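Local coordinates for putative trimethylamine methyltransferase (Rhizobium meliloti, PDB 4YYC), which probably acts as a methyltransferase, as a member of the trimethylamine methyltransferase (MttB) family, at residues E108-A113 against G300-Q305; C270-F275 against A311-G316; L352-G357 against A384-V389. All blocks are in the same frame, centred on the assembly; numbering follows the deposited sequence.

Contact 1 of 3, residues E108-A113 against G300-Q305; sequences ELLKTA and GAAFTQ
Gln305 OE1 is gripped by two donors: the hydroxyl of Thr112 OG1, 2.7 Å away, and the backbone N-H of Gly310. The hydroxyl arrives in the plane of the amide and on a lone pair, at a C=O...donor angle of 127°. The two side chains lie alongside each other, running in opposite directions. The glutamine chain is bent at chi2 (-58°), which folds its amide back beside its own helix; there Gln305 NE2 donates to Thr304 OG1 at 3.1 Å, almost within the amide plane, and its second bond goes to Ala311 O. Thr304 OG1 in turn donates to Ala301 O at 2.6 Å, a bond back into the preceding helical turn. Both ends of the buried amide are therefore engaged, and its rotation is fixed. The methyl of Ala113 sits squarely over one face of this amide, with Ala113 CB 3.9 Å from Gln305 CD. A leucine in place of Gln305 would probably leave the Thr112 hydroxyl and the Gly310 N-H without their shared acceptor, and Ala311 O without this donor. Next to this polar corner the contact is apolar. Leu110 reaches over the helix backbone, its CD2 lying 3.6 Å from Ala301 O and 3.8 Å from Ala301 CB, while Leu109 CB rests 4.1 Å from Ala302 CB. The small alanines let the two chains come close, Leu110 and Ala302 being the nearest CA pair at 5.4 Å. Segment 108-113, which leaves the short helix 105-109, thus packs along the C-terminal part of helix 286-307. Trp87 of helix 81-90 touches both Leu109 and Ala302, whereas Val313 of strand 313-322 lies against Ala113, Ala301 and Gln305.

Contact 2 of 3, residues C270-F275 against A311-G316; sequences CVVSPF and APVLFG
A beta-alpha-beta unit closes here: strand 269-277 leads through helix 286-307 to strand 313-322, and the two strands pair in parallel, their short segments inclined by 24°. Cys270 N donates to Pro312 O at 3.1 Å and Cys270 O accepts from Leu314 N at 2.8 Å, the latter bond running nearly along the C=O axis. One step on, Val272 repeats the pattern: its N donates to Leu314 O, and Val272 O takes Gly316 N at 2.8 Å, a donor standing 36° out of the carbonyl plane. On one face Val271 CG1 packs against Leu314 CB. On the other, Val272 CG2 and Val313 CG2 meet at 3.7 Å, the methyl of Val313 brought there by a first torsion of 59° that sets CG2 trans to the backbone N. Gly316 lies tight against the neighbouring strand: Ser273 OG is 3.6 Å from Gly316 CA, and a beta carbon there would collide with it. Ser273 OG itself bonds to Val271 O from above the carbonyl plane, and the Ser273 side chain comes within about 4 Å of a bound unidentified ligand. Helix 286-307 covers the Val272-Val313 face, with Thr304 on Val313 and Val297 on Phe315, while strand 240-245 flanks strand 269-277 and its Leu241 touches Val271 and Leu314.

Contact 3 of 3, residues L352-G357 against A384-V389; sequences LPFRTG and AGTNFV
Phe354 and Asn387 grip each other at both ends of the phenylalanine's backbone. Phe354 N donates to Asn387 OD1 at 2.9 Å, in the plane of the side-chain amide and on a lone pair, with an N-H...O angle of 158°. Phe354 O accepts two successive N-H groups, from Asn387 N at 2.8 Å and from Phe388 N at 3.0 Å, the first bond more bent than the second. With CG beside its own backbone N (chi1 -64°), Asn387 carries OD1 to the backbone N-H of Phe354. The other end of that amide, Asn387 ND2, donates to Ala134 O and Gly132 O, which holds the group against rotation.

The two backbones run past each other where the short, weakly bonded strand 354-355 nears strand 388-389, in the (beta/alpha)8 barrel expected for this family. Strand 388-389 is reached from helix 368-383 through a Schellman motif whose positive-phi residue is Gly385. Just after it, Thr386 wedges its methyl under the first segment: Thr386 CG2 lies 3.6 Å from Phe354 O and 3.5 Å from Thr356 N, a buried amide that has no hydrogen-bond partner. Thr386 OG1, bonded to Thr381 O, approaches the Phe354 ring obliquely at CE2 and also meets Thr356 CG2 at 3.6 Å. Beyond the threonine, the ring of Phe354 packs on Ala343, Ala344 and Ala347 of helix 334-350.

Past this pair, Arg355 CG passes obliquely by Phe388 CD2 at 3.8 Å, and Arg355 CA makes a C-H...O contact with Phe388 O at 3.1 Å. The arginine then leads its guanidinium group away from the segment, to a bound unidentified ligand at Arg355 NH2 and a weak bond from Arg355 NH1 to Ser273 OG.

All three contacts are buried, but contact 1 lies farthest out, its centre about 21 Å from the centre of the chain against 11 Å and 8 Å for contacts 2 and 3. It is a matter of side chains, one amide and a few leucine and alanine methyls. Contact 2 rests on regular backbone ladders between parallel strands; contact 3 combines irregular backbone bonds with a side-chain amide. Contact 1 uses helix 286-307 and contact 2 the strands before and after it; Gln305 NE2 meets Ala311 O at 2.9 Å. Contacts 2 and 3 meet in neighbouring strands, where Phe315 N reaches Pro353 O at 2.8 Å. Leu352 packs on Ala113 and Ala301, linking contacts 1 and 3.

Contact 1 of 3, residues E108-A113 against G300-Q305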
ATOM      1  N   GLU A 108      21.005 -19.638 -20.430  1.00 25.93           N
ATOM      2  CA  GLU A 108      22.073 -20.607 -20.173  1.00 27.71           C
ATOM      3  C   GLU A 108      23.318 -19.969 -19.590  1.00 26.04           C
ATOM      4  O   GLU A 108      23.897 -20.481 -18.641  1.00 25.67           O
ATOM      5  CB  GLU A 108      22.433 -21.365 -21.464  1.00 30.93           C
ATOM      6  CG  GLU A 108      23.382 -22.559 -21.288  1.00 35.21           C
ATOM      7  CD  GLU A 108      22.763 -23.769 -20.564  1.00 38.80           C
ATOM      8  OE1 GLU A 108      21.527 -23.779 -20.276  1.00 42.47           O
ATOM      9  OE2 GLU A 108      23.514 -24.746 -20.278  1.00 45.04           O
ATOM     10  N   LEU A 109      23.728 -18.831 -20.153  1.00 23.95           N
ATOM     11  CA  LEU A 109      24.894 -18.112 -19.633  1.00 23.20           C
ATOM     12  C   LEU A 109      24.686 -17.692 -18.199  1.00 22.27           C
ATOM     13  O   LEU A 109      25.618 -17.641 -17.426  1.00 22.13           O
ATOM     14  CB  LEU A 109      25.201 -16.903 -20.493  1.00 22.82           C
ATOM     15  CG  LEU A 109      25.797 -17.194 -21.885  1.00 23.47           C
ATOM     16  CD1 LEU A 109      25.737 -15.968 -22.789  1.00 23.19           C
ATOM     17  CD2 LEU A 109      27.204 -17.754 -21.762  1.00 24.41           C
ATOM     18  N   LEU A 110      23.443 -17.385 -17.839  1.00 21.45           N
ATOM     19  CA  LEU A 110      23.136 -16.944 -16.477  1.00 21.12           C
ATOM     20  C   LEU A 110      23.103 -18.061 -15.453  1.00 22.31           C
ATOM     21  O   LEU A 110      23.008 -17.786 -14.258  1.00 22.11           O
ATOM     22  CB  LEU A 110      21.810 -16.193 -16.467  1.00 20.13           C
ATOM     23  CG  LEU A 110      22.031 -14.747 -16.935  1.00 19.44           C
ATOM     24  CD1 LEU A 110      20.712 -14.069 -17.277  1.00 19.19           C
ATOM     25  CD2 LEU A 110      22.790 -13.924 -15.908  1.00 18.74           C
ATOM     26  N   LYS A 111      23.265 -19.307 -15.886  1.00 23.35           N
ATOM     27  CA  LYS A 111      23.342 -20.379 -14.925  1.00 24.63           C
ATOM     28  C   LYS A 111      24.476 -20.275 -13.934  1.00 24.15           C
ATOM     29  O   LYS A 111      24.393 -20.839 -12.828  1.00 24.86           O
ATOM     30  CB  LYS A 111      23.407 -21.740 -15.639  1.00 27.13           C
ATOM     31  CG  LYS A 111      22.094 -22.059 -16.290  1.00 29.14           C
ATOM     32  CD  LYS A 111      22.272 -23.320 -17.065  1.00 32.88           C
ATOM     33  CE  LYS A 111      21.002 -24.112 -17.145  1.00 35.36           C
ATOM     34  NZ  LYS A 111      21.391 -25.463 -17.588  1.00 37.93           N
ATOM     35  N   THR A 112      25.538 -19.588 -14.310  1.00 23.25           N
ATOM     36  CA  THR A 112      26.641 -19.330 -13.410  1.00 23.07           C
ATOM     37  C   THR A 112      26.436 -18.188 -12.415  1.00 22.09           C
ATOM     38  O   THR A 112      27.249 -18.023 -11.517  1.00 22.89           O
ATOM     39  CB  THR A 112      27.957 -19.128 -14.191  1.00 23.26           C
ATOM     40  OG1 THR A 112      27.785 -18.112 -15.175  1.00 22.75           O
ATOM     41  CG2 THR A 112      28.391 -20.376 -14.852  1.00 24.30           C
ATOM     42  N   ALA A 113      25.384 -17.386 -12.571  1.00 20.96           N
ATOM     43  CA  ALA A 113      25.189 -16.241 -11.699  1.00 20.12           C
ATOM     44  C   ALA A 113      24.618 -16.745 -10.366  1.00 19.92           C
ATOM     45  O   ALA A 113      23.779 -17.644 -10.358  1.00 20.58           O
ATOM     46  CB  ALA A 113      24.234 -15.230 -12.353  1.00 19.46           C
ATOM     47  N   GLY A 300      21.827  -7.916 -20.629  1.00 16.08           N
ATOM     48  CA  GLY A 300      22.777  -7.208 -19.795  1.00 15.98           C
ATOM     49  C   GLY A 300      23.343  -8.073 -18.682  1.00 16.11           C
ATOM     50  O   GLY A 300      24.531  -7.997 -18.381  1.00 16.40           O
ATOM     51  N   ALA A 301      22.473  -8.843 -18.023  1.00 15.74           N
ATOM     52  CA  ALA A 301      22.943  -9.736 -16.971  1.00 16.17           C
ATOM     53  C   ALA A 301      23.823 -10.833 -17.529  1.00 16.70           C
ATOM     54  O   ALA A 301      24.886 -11.144 -16.952  1.00 16.72           O
ATOM     55  CB  ALA A 301      21.789 -10.306 -16.175  1.00 15.93           C
ATOM     56  N   ALA A 302      23.449 -11.430 -18.678  1.00 16.83           N
ATOM     57  CA  ALA A 302      24.312 -12.474 -19.260  1.00 17.79           C
ATOM     58  C   ALA A 302      25.666 -11.922 -19.636  1.00 17.97           C
ATOM     59  O   ALA A 302      26.671 -12.633 -19.486  1.00 18.59           O
ATOM     60  CB  ALA A 302      23.646 -13.088 -20.481  1.00 17.96           C
ATOM     61  N   PHE A 303      25.704 -10.665 -20.089  1.00 17.95           N
ATOM     62  CA  PHE A 303      26.966 -10.005 -20.381  1.00 18.31           C
ATOM     63  C   PHE A 303      27.940 -10.054 -19.209  1.00 18.17           C
ATOM     64  O   PHE A 303      29.157 -10.292 -19.393  1.00 18.76           O
ATOM     65  CB  PHE A 303      26.722  -8.561 -20.805  1.00 18.47           C
ATOM     66  CG  PHE A 303      27.996  -7.842 -21.203  1.00 19.20           C
ATOM     67  CD1 PHE A 303      28.708  -8.221 -22.321  1.00 20.79           C
ATOM     68  CD2 PHE A 303      28.502  -6.864 -20.394  1.00 19.73           C
ATOM     69  CE1 PHE A 303      29.913  -7.561 -22.649  1.00 21.11           C
ATOM     70  CE2 PHE A 303      29.679  -6.181 -20.708  1.00 20.28           C
ATOM     71  CZ  PHE A 303      30.374  -6.528 -21.828  1.00 20.96           C
ATOM     72  N   THR A 304      27.450  -9.871 -18.001  1.00 17.48           N
ATOM     73  CA  THR A 304      28.355  -9.906 -16.831  1.00 17.56           C
ATOM     74  C   THR A 304      29.088 -11.263 -16.714  1.00 18.25           C
ATOM     75  O   THR A 304      30.247 -11.310 -16.308  1.00 18.68           O
ATOM     76  CB  THR A 304      27.643  -9.581 -15.503  1.00 17.22           C
ATOM     77  OG1 THR A 304      26.731 -10.647 -15.181  1.00 17.30           O
ATOM     78  CG2 THR A 304      26.955  -8.198 -15.557  1.00 16.92           C
ATOM     79  N   GLN A 305      28.413 -12.337 -17.139  1.00 18.62           N
ATOM     80  CA  GLN A 305      28.981 -13.680 -17.030  1.00 19.45           C
ATOM     81  C   GLN A 305      30.001 -13.915 -18.125  1.00 20.19           C
ATOM     82  O   GLN A 305      30.882 -14.758 -17.966  1.00 20.41           O
ATOM     83  CB  GLN A 305      27.885 -14.764 -17.050  1.00 19.63           C
ATOM     84  CG  GLN A 305      26.783 -14.596 -16.003  1.00 19.31           C
ATOM     85  CD  GLN A 305      27.343 -14.570 -14.620  1.00 19.57           C
ATOM     86  OE1 GLN A 305      27.856 -15.614 -14.128  1.00 20.44           O
ATOM     87  NE2 GLN A 305      27.305 -13.401 -13.968  1.00 19.30           N
TER

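Contact 2 of 3, residues C270-F275 against A311-G316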
ATOM      1  N   CYS A 270      26.550  -6.080 -10.167  1.00 16.25           N
ATOM      2  CA  CYS A 270      25.922  -5.194 -11.121  1.00 16.07           C
ATOM      3  C   CYS A 270      24.396  -5.301 -10.981  1.00 15.91           C
ATOM      4  O   CYS A 270      23.861  -6.437 -11.019  1.00 15.77           O
ATOM      5  CB  CYS A 270      26.301  -5.594 -12.538  1.00 16.75           C
ATOM      6  SG  CYS A 270      28.015  -5.178 -12.931  1.00 18.19           S
ATOM      7  N   VAL A 271      23.722  -4.160 -10.802  1.00 15.08           N
ATOM      8  CA  VAL A 271      22.264  -4.126 -10.738  1.00 14.89           C
ATOM      9  C   VAL A 271      21.788  -3.718 -12.116  1.00 15.19           C
ATOM     10  O   VAL A 271      21.746  -2.522 -12.435  1.00 15.12           O
ATOM     11  CB  VAL A 271      21.745  -3.135  -9.648  1.00 14.83           C
ATOM     12  CG1 VAL A 271      20.220  -3.265  -9.512  1.00 14.61           C
ATOM     13  CG2 VAL A 271      22.481  -3.326  -8.330  1.00 15.03           C
ATOM     14  N   VAL A 272      21.451  -4.696 -12.960  1.00 15.07           N
ATOM     15  CA  VAL A 272      21.129  -4.419 -14.372  1.00 15.51           C
ATOM     16  C   VAL A 272      19.690  -3.949 -14.482  1.00 15.54           C
ATOM     17  O   VAL A 272      18.749  -4.729 -14.274  1.00 15.68           O
ATOM     18  CB  VAL A 272      21.385  -5.673 -15.273  1.00 15.99           C
ATOM     19  CG1 VAL A 272      20.934  -5.379 -16.705  1.00 16.59           C
ATOM     20  CG2 VAL A 272      22.842  -6.020 -15.243  1.00 16.69           C
ATOM     21  N   SER A 273      19.502  -2.691 -14.847  1.00 15.57           N
ATOM     22  CA  SER A 273      18.230  -2.030 -14.621  1.00 15.85           C
ATOM     23  C   SER A 273      17.738  -1.272 -15.853  1.00 16.48           C
ATOM     24  O   SER A 273      18.184  -0.155 -16.144  1.00 16.84           O
ATOM     25  CB  SER A 273      18.348  -1.027 -13.435  1.00 15.89           C
ATOM     26  OG  SER A 273      18.730  -1.711 -12.239  1.00 16.29           O
ATOM     27  N   PRO A 274      16.781  -1.848 -16.584  1.00 17.28           N
ATOM     28  CA  PRO A 274      15.992  -1.063 -17.511  1.00 18.15           C
ATOM     29  C   PRO A 274      15.497   0.213 -16.832  1.00 19.56           C
ATOM     30  O   PRO A 274      15.158   0.186 -15.641  1.00 20.06           O
ATOM     31  CB  PRO A 274      14.841  -2.020 -17.849  1.00 18.71           C
ATOM     32  CG  PRO A 274      15.485  -3.369 -17.763  1.00 18.50           C
ATOM     33  CD  PRO A 274      16.412  -3.282 -16.602  1.00 17.81           C
ATOM     34  N   PHE A 275      15.470   1.308 -17.566  1.00 20.18           N
ATOM     35  CA  PHE A 275      14.979   2.579 -17.053  1.00 21.87           C
ATOM     36  C   PHE A 275      13.810   3.000 -17.923  1.00 20.88           C
ATOM     37  O   PHE A 275      14.007   3.509 -19.037  1.00 21.20           O
ATOM     38  CB  PHE A 275      16.089   3.622 -17.090  1.00 23.34           C
ATOM     39  CG  PHE A 275      15.707   4.920 -16.438  1.00 26.17           C
ATOM     40  CD1 PHE A 275      15.852   5.074 -15.065  1.00 27.97           C
ATOM     41  CD2 PHE A 275      15.149   5.939 -17.175  1.00 29.04           C
ATOM     42  CE1 PHE A 275      15.466   6.251 -14.434  1.00 30.31           C
ATOM     43  CE2 PHE A 275      14.767   7.144 -16.560  1.00 29.97           C
ATOM     44  CZ  PHE A 275      14.929   7.285 -15.197  1.00 30.68           C
ATOM     45  N   ALA A 311      30.141 -13.749 -11.608  1.00 21.15           N
ATOM     46  CA  ALA A 311      30.042 -12.370 -11.129  1.00 20.33           C
ATOM     47  C   ALA A 311      28.620 -12.114 -10.611  1.00 19.71           C
ATOM     48  O   ALA A 311      27.674 -12.525 -11.264  1.00 19.33           O
ATOM     49  CB  ALA A 311      30.347 -11.385 -12.229  1.00 20.55           C
ATOM     50  N   PRO A 312      28.492 -11.443  -9.449  1.00 19.00           N
ATOM     51  CA  PRO A 312      27.128 -11.261  -8.942  1.00 18.24           C
ATOM     52  C   PRO A 312      26.327 -10.230  -9.746  1.00 17.21           C
ATOM     53  O   PRO A 312      26.832  -9.162 -10.157  1.00 17.21           O
ATOM     54  CB  PRO A 312      27.309 -10.825  -7.482  1.00 18.56           C
ATOM     55  CG  PRO A 312      28.703 -10.402  -7.375  1.00 19.50           C
ATOM     56  CD  PRO A 312      29.499 -11.008  -8.475  1.00 19.65           C
ATOM     57  N   VAL A 313      25.067 -10.564 -10.034  1.00 16.69           N
ATOM     58  CA  VAL A 313      24.276  -9.702 -10.894  1.00 16.10           C
ATOM     59  C   VAL A 313      22.792  -9.766 -10.486  1.00 15.80           C
ATOM     60  O   VAL A 313      22.271 -10.839 -10.178  1.00 16.00           O
ATOM     61  CB  VAL A 313      24.469 -10.037 -12.405  1.00 16.54           C
ATOM     62  CG1 VAL A 313      24.108 -11.450 -12.758  1.00 17.29           C
ATOM     63  CG2 VAL A 313      23.688  -9.058 -13.304  1.00 16.67           C
ATOM     64  N   LEU A 314      22.130  -8.611 -10.482  1.00 15.01           N
ATOM     65  CA  LEU A 314      20.727  -8.517 -10.138  1.00 14.99           C
ATOM     66  C   LEU A 314      19.870  -8.183 -11.359  1.00 14.91           C
ATOM     67  O   LEU A 314      20.307  -7.436 -12.249  1.00 14.65           O
ATOM     68  CB  LEU A 314      20.470  -7.426  -9.075  1.00 15.14           C
ATOM     69  CG  LEU A 314      21.010  -7.681  -7.678  1.00 15.76           C
ATOM     70  CD1 LEU A 314      22.500  -7.469  -7.591  1.00 16.42           C
ATOM     71  CD2 LEU A 314      20.240  -6.836  -6.679  1.00 15.44           C
ATOM     72  N   PHE A 315      18.638  -8.696 -11.358  1.00 14.71           N
ATOM     73  CA  PHE A 315      17.578  -8.288 -12.259  1.00 14.76           C
ATOM     74  C   PHE A 315      16.961  -7.022 -11.639  1.00 14.68           C
ATOM     75  O   PHE A 315      16.271  -7.103 -10.606  1.00 13.90           O
ATOM     76  CB  PHE A 315      16.560  -9.454 -12.303  1.00 15.26           C
ATOM     77  CG  PHE A 315      15.400  -9.323 -13.264  1.00 15.54           C
ATOM     78  CD1 PHE A 315      14.605  -8.211 -13.317  1.00 15.67           C
ATOM     79  CD2 PHE A 315      15.046 -10.389 -14.057  1.00 16.22           C
ATOM     80  CE1 PHE A 315      13.530  -8.150 -14.158  1.00 16.04           C
ATOM     81  CE2 PHE A 315      13.940 -10.368 -14.877  1.00 16.68           C
ATOM     82  CZ  PHE A 315      13.186  -9.234 -14.946  1.00 16.59           C
ATOM     83  N   GLY A 316      17.197  -5.884 -12.276  1.00 14.90           N
ATOM     84  CA  GLY A 316      16.656  -4.593 -11.819  1.00 15.22           C
ATOM     85  C   GLY A 316      15.537  -4.149 -12.704  1.00 15.96           C
ATOM     86  O   GLY A 316      15.364  -4.658 -13.812  1.00 17.06           O
TER

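Contact 3 of 3, residues L352-G357 against A384-V389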
ATOM      1  N   LEU A 352      17.825 -14.725 -10.435  1.00 17.94           N
ATOM      2  CA  LEU A 352      18.617 -13.572 -10.026  1.00 17.80           C
ATOM      3  C   LEU A 352      17.918 -12.801  -8.933  1.00 17.14           C
ATOM      4  O   LEU A 352      16.683 -12.636  -8.965  1.00 17.13           O
ATOM      5  CB  LEU A 352      18.846 -12.605 -11.203  1.00 17.71           C
ATOM      6  CG  LEU A 352      19.544 -13.199 -12.438  1.00 18.07           C
ATOM      7  CD1 LEU A 352      19.689 -12.127 -13.504  1.00 18.08           C
ATOM      8  CD2 LEU A 352      20.849 -13.846 -12.082  1.00 18.46           C
ATOM      9  N   PRO A 353      18.694 -12.287  -7.962  1.00 16.58           N
ATOM     10  CA  PRO A 353      18.072 -11.338  -7.032  1.00 15.90           C
ATOM     11  C   PRO A 353      17.456 -10.132  -7.756  1.00 15.70           C
ATOM     12  O   PRO A 353      17.930  -9.740  -8.809  1.00 15.67           O
ATOM     13  CB  PRO A 353      19.239 -10.898  -6.129  1.00 16.20           C
ATOM     14  CG  PRO A 353      20.291 -11.904  -6.339  1.00 16.70           C
ATOM     15  CD  PRO A 353      20.146 -12.395  -7.754  1.00 16.92           C
ATOM     16  N   PHE A 354      16.383  -9.588  -7.191  1.00 15.09           N
ATOM     17  CA  PHE A 354      15.506  -8.647  -7.868  1.00 14.95           C
ATOM     18  C   PHE A 354      15.558  -7.276  -7.165  1.00 14.68           C
ATOM     19  O   PHE A 354      15.510  -7.193  -5.942  1.00 14.42           O
ATOM     20  CB  PHE A 354      14.073  -9.226  -7.832  1.00 15.09           C
ATOM     21  CG  PHE A 354      13.067  -8.356  -8.469  1.00 14.84           C
ATOM     22  CD1 PHE A 354      13.169  -8.013  -9.791  1.00 14.81           C
ATOM     23  CD2 PHE A 354      12.002  -7.886  -7.731  1.00 14.70           C
ATOM     24  CE1 PHE A 354      12.226  -7.182 -10.390  1.00 14.69           C
ATOM     25  CE2 PHE A 354      11.062  -7.057  -8.300  1.00 14.50           C
ATOM     26  CZ  PHE A 354      11.159  -6.722  -9.649  1.00 14.49           C
ATOM     27  N   ARG A 355      15.603  -6.220  -7.979  1.00 14.35           N
ATOM     28  CA  ARG A 355      15.532  -4.832  -7.525  1.00 14.36           C
ATOM     29  C   ARG A 355      14.422  -4.136  -8.292  1.00 14.23           C
ATOM     30  O   ARG A 355      14.303  -4.267  -9.498  1.00 14.37           O
ATOM     31  CB  ARG A 355      16.855  -4.087  -7.812  1.00 14.48           C
ATOM     32  CG  ARG A 355      16.823  -2.565  -7.641  1.00 14.42           C
ATOM     33  CD  ARG A 355      16.586  -1.847  -8.952  1.00 14.70           C
ATOM     34  NE  ARG A 355      16.075  -0.504  -8.774  1.00 14.73           N
ATOM     35  CZ  ARG A 355      16.296   0.513  -9.597  1.00 14.61           C
ATOM     36  NH1 ARG A 355      17.148   0.446 -10.610  1.00 15.23           N
ATOM     37  NH2 ARG A 355      15.677   1.657  -9.368  1.00 14.63           N
ATOM     38  N   THR A 356      13.577  -3.414  -7.569  1.00 13.89           N
ATOM     39  CA  THR A 356      12.532  -2.558  -8.141  1.00 14.17           C
ATOM     40  C   THR A 356      11.986  -1.678  -7.008  1.00 13.84           C
ATOM     41  O   THR A 356      12.399  -1.771  -5.874  1.00 13.51           O
ATOM     42  CB  THR A 356      11.339  -3.329  -8.802  1.00 14.69           C
ATOM     43  OG1 THR A 356      10.622  -2.439  -9.689  1.00 15.99           O
ATOM     44  CG2 THR A 356      10.363  -3.873  -7.781  1.00 14.71           C
ATOM     45  N   GLY A 357      11.084  -0.794  -7.366  1.00 13.76           N
ATOM     46  CA  GLY A 357      10.278  -0.091  -6.370  1.00 13.52           C
ATOM     47  C   GLY A 357      10.975   0.936  -5.546  1.00 13.70           C
ATOM     48  O   GLY A 357      11.895   1.634  -6.016  1.00 14.10           O
ATOM     49  N   ALA A 384       5.985  -7.960  -3.333  1.00 14.62           N
ATOM     50  CA  ALA A 384       6.616  -8.637  -4.487  1.00 14.98           C
ATOM     51  C   ALA A 384       7.834  -9.437  -4.089  1.00 15.17           C
ATOM     52  O   ALA A 384       8.338 -10.215  -4.912  1.00 16.10           O
ATOM     53  CB  ALA A 384       7.007  -7.596  -5.541  1.00 14.78           C
ATOM     54  N   GLY A 385       8.358  -9.260  -2.873  1.00 14.71           N
ATOM     55  CA  GLY A 385       9.583  -9.967  -2.463  1.00 15.09           C
ATOM     56  C   GLY A 385      10.825  -9.332  -3.052  1.00 14.93           C
ATOM     57  O   GLY A 385      11.731 -10.030  -3.495  1.00 15.96           O
ATOM     58  N   THR A 386      10.889  -8.017  -3.072  1.00 14.17           N
ATOM     59  CA  THR A 386      12.027  -7.343  -3.696  1.00 13.92           C
ATOM     60  C   THR A 386      13.272  -7.563  -2.821  1.00 14.19           C
ATOM     61  O   THR A 386      13.246  -7.330  -1.620  1.00 14.27           O
ATOM     62  CB  THR A 386      11.723  -5.844  -3.912  1.00 13.91           C
ATOM     63  OG1 THR A 386      10.521  -5.713  -4.655  1.00 13.93           O
ATOM     64  CG2 THR A 386      12.826  -5.130  -4.659  1.00 13.85           C
ATOM     65  N   ASN A 387      14.410  -7.903  -3.434  1.00 13.85           N
ATOM     66  CA  ASN A 387      15.629  -8.162  -2.689  1.00 14.27           C
ATOM     67  C   ASN A 387      16.432  -6.904  -2.407  1.00 14.14           C
ATOM     68  O   ASN A 387      17.003  -6.774  -1.336  1.00 14.49           O
ATOM     69  CB  ASN A 387      16.520  -9.159  -3.447  1.00 14.64           C
ATOM     70  CG  ASN A 387      15.883 -10.524  -3.594  1.00 15.05           C
ATOM     71  OD1 ASN A 387      15.699 -11.000  -4.706  1.00 15.17           O
ATOM     72  ND2 ASN A 387      15.554 -11.153  -2.488  1.00 15.37           N
ATOM     73  N   PHE A 388      16.493  -5.970  -3.347  1.00 13.76           N
ATOM     74  CA  PHE A 388      17.278  -4.768  -3.189  1.00 13.77           C
ATOM     75  C   PHE A 388      16.416  -3.601  -3.597  1.00 13.34           C
ATOM     76  O   PHE A 388      15.891  -3.589  -4.710  1.00 13.64           O
ATOM     77  CB  PHE A 388      18.559  -4.827  -4.017  1.00 14.16           C
ATOM     78  CG  PHE A 388      19.338  -3.572  -3.977  1.00 14.38           C
ATOM     79  CD1 PHE A 388      19.768  -3.062  -2.761  1.00 14.61           C
ATOM     80  CD2 PHE A 388      19.651  -2.872  -5.150  1.00 14.54           C
ATOM     81  CE1 PHE A 388      20.481  -1.892  -2.703  1.00 14.93           C
ATOM     82  CE2 PHE A 388      20.346  -1.662  -5.090  1.00 14.68           C
ATOM     83  CZ  PHE A 388      20.759  -1.178  -3.861  1.00 14.79           C
ATOM     84  N   VAL A 389      16.229  -2.674  -2.680  1.00 12.98           N
ATOM     85  CA  VAL A 389      15.365  -1.553  -2.906  1.00 12.87           C
ATOM     86  C   VAL A 389      16.185  -0.279  -2.922  1.00 12.83           C
ATOM     87  O   VAL A 389      16.454   0.364  -1.876  1.00 12.92           O
ATOM     88  CB  VAL A 389      14.266  -1.478  -1.821  1.00 12.83           C
ATOM     89  CG1 VAL A 389      13.252  -0.407  -2.179  1.00 12.73           C
ATOM     90  CG2 VAL A 389      13.577  -2.813  -1.600  1.00 13.11           C
TER